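PDB 4Q1Q: Adhesin/invasin TibA autotransporter, which mediates adhesion to and invasion of human intestinal epithelial cells and bacterial aggregation, its heptosylated beta-helical passenger part being the fragment described here. Local coordinates for residues T76-G81 with T95-G100; Q178-G183 with M197-G202; T246-G251 with I265-G270. All coordinates share one frame; numbering follows the deposited sequence.

Contact 1: T76-G81 with T95-G100; sequences TINSGG and TVNNGG. With 289 (D-glycero-alpha-D-manno-heptopyranose), chain V; 289 (D-glycero-alpha-D-manno-heptopyranose), chain B.
Asn78 lays its side-chain amide beside that of Asn97, the two pointing the same way with planes only 15° apart. Asn97 ND2 donates to Asn78 OD1 at 2.9 Å, a bent rung in which ND2 stands above the Asn78 carbonyl plane and OD1 is tilted from the Asn97 amide plane. In both residues CG is turned anti to the carbonyl carbon (chi1 -69° and -60°), which keeps the two amides in step. The ladder runs on in both directions: Asn97 OD1 accepts from Asn116, and Asn78 ND2 makes a weak bond to Asn59. This is the asparagine ladder of a parallel beta-helix, whose successive coils, here two approximate 19-residue repeats, stack with like positions above one another. Short strands 76-77 and 95-96 pair in parallel through Ile77 N to Thr95 O (2.6 Å) and Asn97 N to Ile77 O (2.7 Å). On the buried face Ile77 CD1 meets Val96 CG2 at 4.0 Å, the two side chains lying side by side. Each strand then enters a type II turn, Asn78 to Gly81 and Asn97 to Gly100, and the turns stack as well, Gly80 N bonding to Gly99 O at 2.8 Å. Gly99 lies against Ser79 CA, and Gly100 CA against Ile77 CG2 at 3.9 Å. Ser79 OG carries a heptose (chain V) in covalent linkage. Asn98 reaches between two sugars: OD1 accepts from O4 of the chain B heptose at 2.6 Å, while ND2 makes a weak bond to O3 of the chain V heptose.

Contact 2: Q178-G183 with M197-G202; sequences QFVSSG and MYLYGG. With 289 (D-glycero-alpha-D-manno-heptopyranose), chain P; 289 (D-glycero-alpha-D-manno-heptopyranose), chain Q; 289 (D-glycero-alpha-D-manno-heptopyranose), chain T.
Two successive coils of the parallel beta-helix meet here through strands 178-181 and 197-200, which run the same way 15° apart with their axes 4.8 Å from each other. Tyr198 N bonds to Gln178 O, Val180 N to Tyr198 O at 2.9 Å, and Tyr200 N to Val180 O, the ladder of a regular parallel pair. One face of the pair carries an aromatic cluster of Phe179, Tyr198 and Tyr200. The Phe179 and Tyr198 rings lie obliquely, planes at 45°, with Phe179 CE1 3.7 Å from Tyr198 CD1. The Phe179 and Tyr200 planes are nearly parallel, 8° apart, but slid so far that the rings barely overlap and meet through Phe179 CD1 and Tyr200 CE2. The file of rings continues along the helix, Phe179 touching Tyr160 and Tyr198 touching Tyr216. The other face is interior: Val180 CB lies 4.0 Å from Leu199 CD2, and the extended chains of Gln178 and Met197, a selenomethionine, run side by side with Gln178 OE1 against Met197 CG and CE. Gln178 NE2 bonds to Gln159 OE1 and its OE1 weakly to Thr189 OG1, so both ends of the buried amide are engaged. Ser181 and Ser182 each bear a covalently linked heptose, chains P and Q. Gly202 CA passes 3.1 Å from Ser181 O. The sugars border the rings: O4 of the chain P heptose lies 3.4 Å from Tyr200 CD2, and O5 of the chain T heptose comes to the edge of the Tyr200 ring, 3.0 Å from CE1.

Contact 3: T246-G251 with I265-G270; sequences TITSGG and IQNSGG. With 289 (D-glycero-alpha-D-manno-heptopyranose), chain C; 289 (D-glycero-alpha-D-manno-heptopyranose), chain D.
Thr246 brings OG1 across to Ile265 CB, 3.4 Å away, because OG1 is turned anti to the backbone N (chi1 -162°); its bond to Ile265 O is weak. Ile247 follows with the backbone pairing of the parallel strands: Ile247 N donates to Ile265 O at 2.8 Å, and Ile247 O accepts from Asn267 N at 2.9 Å. Its CG2 rests against Gly270 CA, and its CD1 lies 3.5 Å from Ile265 O. At Thr248 the side chain runs beside Asn267, whose ND2 comes 3.5 Å from Thr248 CA; Thr248 OG1 is itself bonded to Val228 O of the preceding coil. Ser249 OG is joined covalently to a heptose (chain C), as Ser268 OG is to another (chain D), each at the outside of a type II turn. Gly250 N then bonds to Gly269 O at 2.7 Å, stacking turn on turn, and Gly251 ends the first turn with its N bonded to Thr248 O. In the beta-helix, strand 226-228 of the preceding coil pairs with the first segment and meets Thr246 and Thr248 through Thr227, while Ile247 and Gln266 touch Val272 of strand 271-273, which follows the second turn.

The three contacts sample the same coil-on-coil stacking at different points along one beta-helix, in series along the chain. Contacts 1 and 3 join equivalent turns, each a short parallel strand pair leading into two type II turns, and their centres lie 45 Å apart on opposite sides of the chain's centre. Contact 2 belongs to another face of the coils, the one built from strands such as 177-181 and 196-200, with its centre 27 Å from that of contact 1 and 25 Å from that of contact 3. None touches another; the nearest atoms of contacts 2 and 3 are about 13 Å apart. Every contact bears serine-linked heptose, so the glycans are spread along the helix.

Contact 1: T76-G81 with T95-G100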
loop_
_atom_site.group_PDB
_atom_site.type_symbol
_atom_site.label_atom_id
_atom_site.label_comp_id
_atom_site.label_asym_id
_atom_site.label_seq_id
_atom_site.Cartn_x
_atom_site.Cartn_y
_atom_site.Cartn_z
ATOM N N THR A 76 -14.365 6.811 9.445
ATOM C CA THR A 76 -14.420 5.354 9.403
ATOM C C THR A 76 -15.361 4.909 8.269
ATOM O O THR A 76 -16.542 5.265 8.230
ATOM C CB THR A 76 -14.774 4.774 10.798
ATOM O OG1 THR A 76 -14.833 3.344 10.747
ATOM C CG2 THR A 76 -16.123 5.265 11.284
ATOM N N ILE A 77 -14.844 4.116 7.332
ATOM C CA ILE A 77 -15.571 3.833 6.090
ATOM C C ILE A 77 -16.124 2.415 6.112
ATOM O O ILE A 77 -15.386 1.461 6.369
ATOM C CB ILE A 77 -14.673 4.002 4.846
ATOM C CG1 ILE A 77 -13.734 5.191 5.049
ATOM C CG2 ILE A 77 -15.497 4.156 3.568
ATOM C CD1 ILE A 77 -12.724 5.356 3.934
ATOM N N ASN A 78 -17.423 2.273 5.853
ATOM C CA ASN A 78 -18.059 0.953 5.848
ATOM C C ASN A 78 -18.642 0.542 4.498
ATOM O O ASN A 78 -18.826 1.388 3.617
ATOM C CB ASN A 78 -19.150 0.896 6.923
ATOM C CG ASN A 78 -18.571 0.912 8.323
ATOM O OD1 ASN A 78 -17.862 -0.013 8.719
ATOM N ND2 ASN A 78 -18.860 1.964 9.076
ATOM N N SER A 79 -18.921 -0.756 4.390
ATOM C CA SER A 79 -19.580 -1.434 3.265
ATOM C C SER A 79 -20.276 -0.438 2.356
ATOM O O SER A 79 -21.261 0.170 2.736
ATOM C CB SER A 79 -20.556 -2.503 3.791
ATOM O OG SER A 79 -21.388 -3.204 2.861
ATOM N N GLY A 80 -19.708 -0.197 1.183
ATOM C CA GLY A 80 -20.343 0.619 0.152
ATOM C C GLY A 80 -20.170 2.109 0.315
ATOM O O GLY A 80 -20.681 2.878 -0.492
ATOM N N GLY A 81 -19.446 2.542 1.339
ATOM C CA GLY A 81 -19.094 3.957 1.435
ATOM C C GLY A 81 -17.746 4.354 0.854
ATOM O O GLY A 81 -16.857 3.513 0.678
ATOM N N THR A 95 -10.137 4.711 8.951
ATOM C CA THR A 95 -10.370 3.272 9.121
ATOM C C THR A 95 -11.321 2.756 8.035
ATOM O O THR A 95 -12.433 3.253 7.873
ATOM C CB THR A 95 -10.997 2.874 10.478
ATOM O OG1 THR A 95 -10.225 3.375 11.578
ATOM C CG2 THR A 95 -11.051 1.360 10.614
ATOM N N VAL A 96 -10.911 1.731 7.296
ATOM C CA VAL A 96 -11.665 1.285 6.135
ATOM C C VAL A 96 -12.094 -0.140 6.432
ATOM O O VAL A 96 -11.251 -1.013 6.640
ATOM C CB VAL A 96 -10.829 1.309 4.839
ATOM C CG1 VAL A 96 -11.710 1.184 3.603
ATOM C CG2 VAL A 96 -10.003 2.581 4.731
ATOM N N ASN A 97 -13.399 -0.381 6.468
ATOM C CA ASN A 97 -13.870 -1.733 6.772
ATOM C C ASN A 97 -14.390 -2.406 5.514
ATOM O O ASN A 97 -14.431 -1.795 4.446
ATOM C CB ASN A 97 -14.960 -1.733 7.851
ATOM C CG ASN A 97 -14.486 -1.137 9.167
ATOM O OD1 ASN A 97 -13.535 -1.620 9.779
ATOM N ND2 ASN A 97 -15.140 -0.066 9.595
ATOM N N ASN A 98 -14.811 -3.654 5.684
ATOM C CA ASN A 98 -15.440 -4.442 4.639
ATOM C C ASN A 98 -16.287 -3.622 3.688
ATOM O O ASN A 98 -17.250 -2.969 4.087
ATOM C CB ASN A 98 -16.291 -5.543 5.263
ATOM C CG ASN A 98 -16.738 -6.567 4.240
ATOM O OD1 ASN A 98 -15.928 -7.045 3.439
ATOM N ND2 ASN A 98 -18.021 -6.912 4.267
ATOM N N GLY A 99 -15.869 -3.616 2.427
ATOM C CA GLY A 99 -16.601 -2.921 1.379
ATOM C C GLY A 99 -16.429 -1.421 1.350
ATOM O O GLY A 99 -17.010 -0.739 0.508
ATOM N N GLY A 100 -15.606 -0.888 2.246
ATOM C CA GLY A 100 -15.298 0.537 2.231
ATOM C C GLY A 100 -14.118 0.852 1.329
ATOM O O GLY A 100 -13.219 0.040 1.137
HETATM O O7 289 V . -23.277 -5.937 -2.637
HETATM C C7 289 V . -22.917 -5.880 -1.252
HETATM C C6 289 V . -22.254 -4.541 -0.953
HETATM O O6 289 V . -23.231 -3.498 -1.031
HETATM C C5 289 V . -21.624 -4.538 0.434
HETATM O O5 289 V . -22.647 -4.458 1.425
HETATM C C1 289 V . -22.111 -4.330 2.741
HETATM C C2 289 V . -21.313 -5.581 3.087
HETATM O O2 289 V . -22.189 -6.713 3.117
HETATM C C3 289 V . -20.214 -5.819 2.061
HETATM O O3 289 V . -19.598 -7.089 2.299
HETATM C C4 289 V . -20.792 -5.796 0.654
HETATM O O4 289 V . -19.725 -5.837 -0.300
HETATM O O7 289 B . -16.453 -8.307 8.773
HETATM C C7 289 B . -15.284 -8.411 7.953
HETATM C C6 289 B . -15.507 -9.482 6.893
HETATM O O6 289 B . -16.586 -9.078 6.050
HETATM C C5 289 B . -14.276 -9.672 6.017
HETATM O O5 289 B . -13.291 -10.416 6.737
HETATM C C1 289 B . -12.063 -10.436 6.005
HETATM C C2 289 B . -12.333 -11.401 4.853
HETATM O O2 289 B . -12.843 -12.646 5.342
HETATM C C3 289 B . -13.335 -10.716 3.932
HETATM O O3 289 B . -13.667 -11.539 2.811
HETATM C C4 289 B . -14.606 -10.373 4.703
HETATM O O4 289 B . -15.398 -9.535 3.856
#

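Contact 2: Q178-G183 with M197-G202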
loop_
_atom_site.group_PDB
_atom_site.type_symbol
_atom_site.label_atom_id
_atom_site.label_comp_id
_atom_site.label_asym_id
_atom_site.label_seq_id
_atom_site.Cartn_x
_atom_site.Cartn_y
_atom_site.Cartn_z
ATOM N N GLN A 178 3.243 -8.565 -1.233
ATOM C CA GLN A 178 3.411 -7.417 -2.097
ATOM C C GLN A 178 3.501 -7.930 -3.521
ATOM O O GLN A 178 4.300 -8.832 -3.766
ATOM C CB GLN A 178 4.693 -6.677 -1.715
ATOM C CG GLN A 178 4.869 -5.369 -2.460
ATOM C CD GLN A 178 6.206 -4.692 -2.191
ATOM O OE1 GLN A 178 7.240 -5.348 -2.072
ATOM N NE2 GLN A 178 6.188 -3.377 -2.050
ATOM N N PHE A 179 2.652 -7.408 -4.404
ATOM C CA PHE A 179 2.704 -7.735 -5.824
ATOM C C PHE A 179 3.123 -6.540 -6.665
ATOM O O PHE A 179 2.423 -5.532 -6.761
ATOM C CB PHE A 179 1.365 -8.220 -6.372
ATOM C CG PHE A 179 0.784 -9.351 -5.587
ATOM C CD1 PHE A 179 1.394 -10.584 -5.593
ATOM C CD2 PHE A 179 -0.366 -9.172 -4.835
ATOM C CE1 PHE A 179 0.852 -11.630 -4.878
ATOM C CE2 PHE A 179 -0.919 -10.221 -4.134
ATOM C CZ PHE A 179 -0.301 -11.451 -4.144
ATOM N N VAL A 180 4.266 -6.679 -7.319
ATOM C CA VAL A 180 4.756 -5.574 -8.121
ATOM C C VAL A 180 4.658 -6.039 -9.566
ATOM O O VAL A 180 5.306 -7.008 -9.969
ATOM C CB VAL A 180 6.183 -5.163 -7.713
ATOM C CG1 VAL A 180 6.565 -3.833 -8.345
ATOM C CG2 VAL A 180 6.312 -5.120 -6.195
ATOM N N SER A 181 3.819 -5.340 -10.323
ATOM C CA SER A 181 3.545 -5.649 -11.712
ATOM C C SER A 181 4.435 -4.824 -12.617
ATOM O O SER A 181 5.168 -3.953 -12.141
ATOM C CB SER A 181 2.094 -5.330 -12.062
ATOM O OG SER A 181 1.214 -6.051 -11.224
ATOM N N SER A 182 4.291 -5.084 -13.914
ATOM C CA SER A 182 5.057 -4.398 -14.952
ATOM C C SER A 182 4.828 -2.904 -14.870
ATOM O O SER A 182 3.693 -2.466 -14.799
ATOM C CB SER A 182 4.677 -4.859 -16.359
ATOM O OG SER A 182 4.718 -6.275 -16.451
ATOM N N GLY A 183 5.917 -2.143 -14.839
ATOM C CA GLY A 183 5.831 -0.696 -14.721
ATOM C C GLY A 183 5.622 -0.293 -13.272
ATOM O O GLY A 183 5.625 0.895 -12.981
HETATM N N MSE A 197 7.252 -11.104 -1.420
HETATM C CA MSE A 197 7.247 -10.060 -2.432
HETATM C C MSE A 197 7.297 -10.731 -3.779
HETATM O O MSE A 197 8.197 -11.528 -4.024
HETATM C CB MSE A 197 8.483 -9.180 -2.208
HETATM C CG MSE A 197 8.474 -7.857 -2.973
HETATM SE SE MSE A 197 10.282 -7.047 -2.954
HETATM C CE MSE A 197 9.804 -5.269 -3.653
ATOM N N TYR A 198 6.399 -10.383 -4.690
ATOM C CA TYR A 198 6.370 -11.033 -6.004
ATOM C C TYR A 198 6.611 -10.015 -7.109
ATOM O O TYR A 198 5.865 -9.055 -7.257
ATOM C CB TYR A 198 5.033 -11.737 -6.284
ATOM C CG TYR A 198 4.667 -12.870 -5.354
ATOM C CD1 TYR A 198 4.324 -12.621 -4.030
ATOM C CD2 TYR A 198 4.633 -14.191 -5.793
ATOM C CE1 TYR A 198 3.977 -13.646 -3.160
ATOM C CE2 TYR A 198 4.313 -15.228 -4.926
ATOM C CZ TYR A 198 3.981 -14.947 -3.610
ATOM O OH TYR A 198 3.684 -15.939 -2.708
ATOM N N LEU A 199 7.637 -10.234 -7.921
ATOM C CA LEU A 199 7.907 -9.319 -9.021
ATOM C C LEU A 199 7.310 -9.925 -10.289
ATOM O O LEU A 199 7.916 -10.798 -10.910
ATOM C CB LEU A 199 9.412 -9.067 -9.117
ATOM C CG LEU A 199 10.111 -8.588 -7.841
ATOM C CD1 LEU A 199 11.547 -8.171 -8.145
ATOM C CD2 LEU A 199 9.371 -7.437 -7.174
ATOM N N TYR A 200 6.094 -9.503 -10.624
ATOM C CA TYR A 200 5.370 -10.032 -11.773
ATOM C C TYR A 200 5.595 -9.104 -12.947
ATOM O O TYR A 200 4.675 -8.467 -13.451
ATOM C CB TYR A 200 3.874 -10.108 -11.502
ATOM C CG TYR A 200 3.440 -11.184 -10.544
ATOM C CD1 TYR A 200 4.026 -12.437 -10.547
ATOM C CD2 TYR A 200 2.378 -10.952 -9.676
ATOM C CE1 TYR A 200 3.589 -13.424 -9.683
ATOM C CE2 TYR A 200 1.919 -11.936 -8.822
ATOM C CZ TYR A 200 2.524 -13.172 -8.839
ATOM O OH TYR A 200 2.090 -14.151 -7.979
ATOM N N GLY A 201 6.861 -8.990 -13.314
ATOM C CA GLY A 201 7.263 -7.985 -14.266
ATOM C C GLY A 201 7.748 -6.691 -13.660
ATOM O O GLY A 201 8.254 -5.862 -14.409
ATOM N N GLY A 202 7.614 -6.493 -12.350
ATOM C CA GLY A 202 7.951 -5.182 -11.800
ATOM C C GLY A 202 9.391 -5.119 -11.326
ATOM O O GLY A 202 10.110 -6.123 -11.360
HETATM O O7 289 P . 1.025 -9.811 -14.240
HETATM C C7 289 P . -0.293 -9.556 -14.732
HETATM C C6 289 P . -0.722 -8.190 -14.207
HETATM O O6 289 P . -2.143 -8.069 -14.377
HETATM C C5 289 P . -0.270 -7.939 -12.763
HETATM O O5 289 P . -0.478 -6.533 -12.623
HETATM C C1 289 P . -0.086 -6.018 -11.354
HETATM C C2 289 P . -1.071 -6.585 -10.340
HETATM O O2 289 P . -2.433 -6.382 -10.709
HETATM C C3 289 P . -0.791 -8.075 -10.267
HETATM O O3 289 P . -1.696 -8.663 -9.333
HETATM C C4 289 P . -0.960 -8.711 -11.640
HETATM O O4 289 P . -0.391 -10.001 -11.421
HETATM O O7 289 Q . 6.441 -4.409 -20.968
HETATM C C7 289 Q . 5.191 -4.993 -20.577
HETATM C C6 289 Q . 5.349 -6.506 -20.495
HETATM O O6 289 Q . 6.428 -6.899 -21.342
HETATM C C5 289 Q . 5.584 -6.957 -19.055
HETATM O O5 289 Q . 4.287 -6.815 -18.470
HETATM C C1 289 Q . 4.103 -7.217 -17.114
HETATM C C2 289 Q . 4.381 -8.711 -17.076
HETATM O O2 289 Q . 3.390 -9.380 -17.862
HETATM C C3 289 Q . 5.820 -8.948 -17.543
HETATM O O3 289 Q . 6.123 -10.347 -17.533
HETATM C C4 289 Q . 6.085 -8.395 -18.940
HETATM O O4 289 Q . 7.480 -8.596 -19.193
HETATM O O7 289 T . 4.080 -15.796 -15.163
HETATM C C7 289 T . 4.880 -15.282 -14.093
HETATM C C6 289 T . 4.362 -15.890 -12.798
HETATM O O6 289 T . 3.468 -16.966 -13.088
HETATM C C5 289 T . 5.485 -16.409 -11.915
HETATM O O5 289 T . 5.511 -15.407 -10.901
HETATM C C1 289 T . 6.705 -15.434 -10.148
HETATM C C2 289 T . 6.681 -16.741 -9.377
HETATM O O2 289 T . 5.618 -16.664 -8.424
HETATM C C3 289 T . 6.541 -17.926 -10.329
HETATM O O3 289 T . 6.455 -19.151 -9.583
HETATM C C4 289 T . 5.324 -17.753 -11.218
HETATM O O4 289 T . 5.310 -18.886 -12.093
#

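Contact 3: T246-G251 with I265-G270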
loop_
_atom_site.group_PDB
_atom_site.type_symbol
_atom_site.label_atom_id
_atom_site.label_comp_id
_atom_site.label_asym_id
_atom_site.label_seq_id
_atom_site.Cartn_x
_atom_site.Cartn_y
_atom_site.Cartn_z
ATOM N N THR A 246 23.530 -9.727 -2.312
ATOM C CA THR A 246 24.487 -10.273 -1.367
ATOM C C THR A 246 23.770 -11.357 -0.558
ATOM O O THR A 246 22.647 -11.181 -0.080
ATOM C CB THR A 246 25.128 -9.157 -0.506
ATOM O OG1 THR A 246 26.332 -9.654 0.089
ATOM C CG2 THR A 246 24.197 -8.718 0.595
ATOM N N ILE A 247 24.425 -12.510 -0.465
ATOM C CA ILE A 247 23.870 -13.637 0.272
ATOM C C ILE A 247 24.773 -13.859 1.478
ATOM O O ILE A 247 25.923 -14.289 1.347
ATOM C CB ILE A 247 23.790 -14.955 -0.535
ATOM C CG1 ILE A 247 23.179 -14.700 -1.914
ATOM C CG2 ILE A 247 22.977 -16.007 0.210
ATOM C CD1 ILE A 247 24.195 -14.533 -3.019
ATOM N N THR A 248 24.180 -13.584 2.633
ATOM C CA THR A 248 24.850 -13.690 3.906
ATOM C C THR A 248 24.766 -15.139 4.345
ATOM O O THR A 248 23.866 -15.898 3.976
ATOM C CB THR A 248 24.205 -12.796 4.981
ATOM O OG1 THR A 248 22.932 -13.334 5.369
ATOM C CG2 THR A 248 24.068 -11.352 4.479
ATOM N N SER A 249 25.755 -15.494 5.151
ATOM C CA SER A 249 25.805 -16.790 5.796
ATOM C C SER A 249 24.413 -17.203 6.237
ATOM O O SER A 249 23.783 -16.495 7.017
ATOM C CB SER A 249 26.725 -16.713 7.007
ATOM O OG SER A 249 27.203 -18.008 7.303
ATOM N N GLY A 250 23.922 -18.328 5.728
ATOM C CA GLY A 250 22.611 -18.827 6.124
ATOM C C GLY A 250 21.483 -18.345 5.225
ATOM O O GLY A 250 20.330 -18.742 5.407
ATOM N N GLY A 251 21.790 -17.492 4.254
ATOM C CA GLY A 251 20.771 -17.028 3.312
ATOM C C GLY A 251 20.827 -17.810 2.016
ATOM O O GLY A 251 21.768 -18.579 1.827
ATOM N N ILE A 265 27.186 -11.400 -4.591
ATOM C CA ILE A 265 28.175 -11.397 -3.527
ATOM C C ILE A 265 27.767 -12.552 -2.626
ATOM O O ILE A 265 26.796 -12.489 -1.874
ATOM C CB ILE A 265 28.241 -10.078 -2.719
ATOM C CG1 ILE A 265 28.506 -8.890 -3.648
ATOM C CG2 ILE A 265 29.337 -10.146 -1.660
ATOM C CD1 ILE A 265 28.149 -7.540 -3.054
ATOM N N GLN A 266 28.568 -13.607 -2.697
ATOM C CA GLN A 266 28.269 -14.804 -1.937
ATOM C C GLN A 266 29.192 -14.891 -0.740
ATOM O O GLN A 266 30.333 -15.300 -0.904
ATOM C CB GLN A 266 28.486 -16.040 -2.809
ATOM C CG GLN A 266 28.181 -17.306 -2.029
ATOM C CD GLN A 266 27.965 -18.502 -2.924
ATOM O OE1 GLN A 266 28.530 -18.583 -4.017
ATOM N NE2 GLN A 266 27.197 -19.463 -2.421
ATOM N N ASN A 267 28.713 -14.508 0.436
ATOM C CA ASN A 267 29.471 -14.738 1.656
ATOM C C ASN A 267 29.584 -16.222 2.004
ATOM O O ASN A 267 28.803 -17.066 1.557
ATOM C CB ASN A 267 28.824 -14.072 2.872
ATOM C CG ASN A 267 28.751 -12.562 2.784
ATOM O OD1 ASN A 267 29.386 -11.905 1.956
ATOM N ND2 ASN A 267 27.897 -12.009 3.633
ATOM N N SER A 268 30.526 -16.502 2.895
ATOM C CA SER A 268 30.774 -17.841 3.403
ATOM C C SER A 268 29.558 -18.328 4.192
ATOM O O SER A 268 29.032 -17.610 5.044
ATOM C CB SER A 268 32.061 -17.799 4.232
ATOM O OG SER A 268 32.648 -19.079 4.421
ATOM N N GLY A 269 29.053 -19.515 3.860
ATOM C CA GLY A 269 27.738 -19.964 4.342
ATOM C C GLY A 269 26.488 -19.466 3.630
ATOM O O GLY A 269 25.369 -19.820 3.986
ATOM N N GLY A 270 26.637 -18.598 2.638
ATOM C CA GLY A 270 25.506 -18.227 1.796
ATOM C C GLY A 270 25.272 -19.218 0.671
ATOM O O GLY A 270 26.141 -19.447 -0.172
HETATM O O7 289 C . 23.768 -16.150 11.650
HETATM C C7 289 C . 24.714 -16.569 10.658
HETATM C C6 289 C . 25.267 -17.952 11.003
HETATM O O6 289 C . 24.306 -18.699 11.759
HETATM C C5 289 C . 25.666 -18.719 9.747
HETATM O O5 289 C . 26.963 -18.241 9.378
HETATM C C1 289 C . 27.455 -18.901 8.214
HETATM C C2 289 C . 27.655 -20.388 8.469
HETATM O O2 289 C . 28.554 -20.598 9.559
HETATM C C3 289 C . 26.271 -20.959 8.754
HETATM O O3 289 C . 26.359 -22.373 8.957
HETATM C C4 289 C . 25.673 -20.232 9.955
HETATM O O4 289 C . 24.342 -20.725 10.138
HETATM O O7 289 D . 32.902 -15.530 9.088
HETATM C C7 289 D . 32.574 -16.427 8.020
HETATM C C6 289 D . 33.208 -17.790 8.276
HETATM O O6 289 D . 32.839 -18.310 9.557
HETATM C C5 289 D . 32.760 -18.786 7.210
HETATM O O5 289 D . 33.778 -18.766 6.204
HETATM C C1 289 D . 33.592 -19.663 5.110
HETATM C C2 289 D . 33.592 -21.082 5.663
HETATM O O2 289 D . 34.759 -21.427 6.416
HETATM C C3 289 D . 32.358 -21.150 6.556
HETATM O O3 289 D . 32.159 -22.497 6.982
HETATM C C4 289 D . 32.515 -20.201 7.738
HETATM O O4 289 D . 31.327 -20.328 8.534
#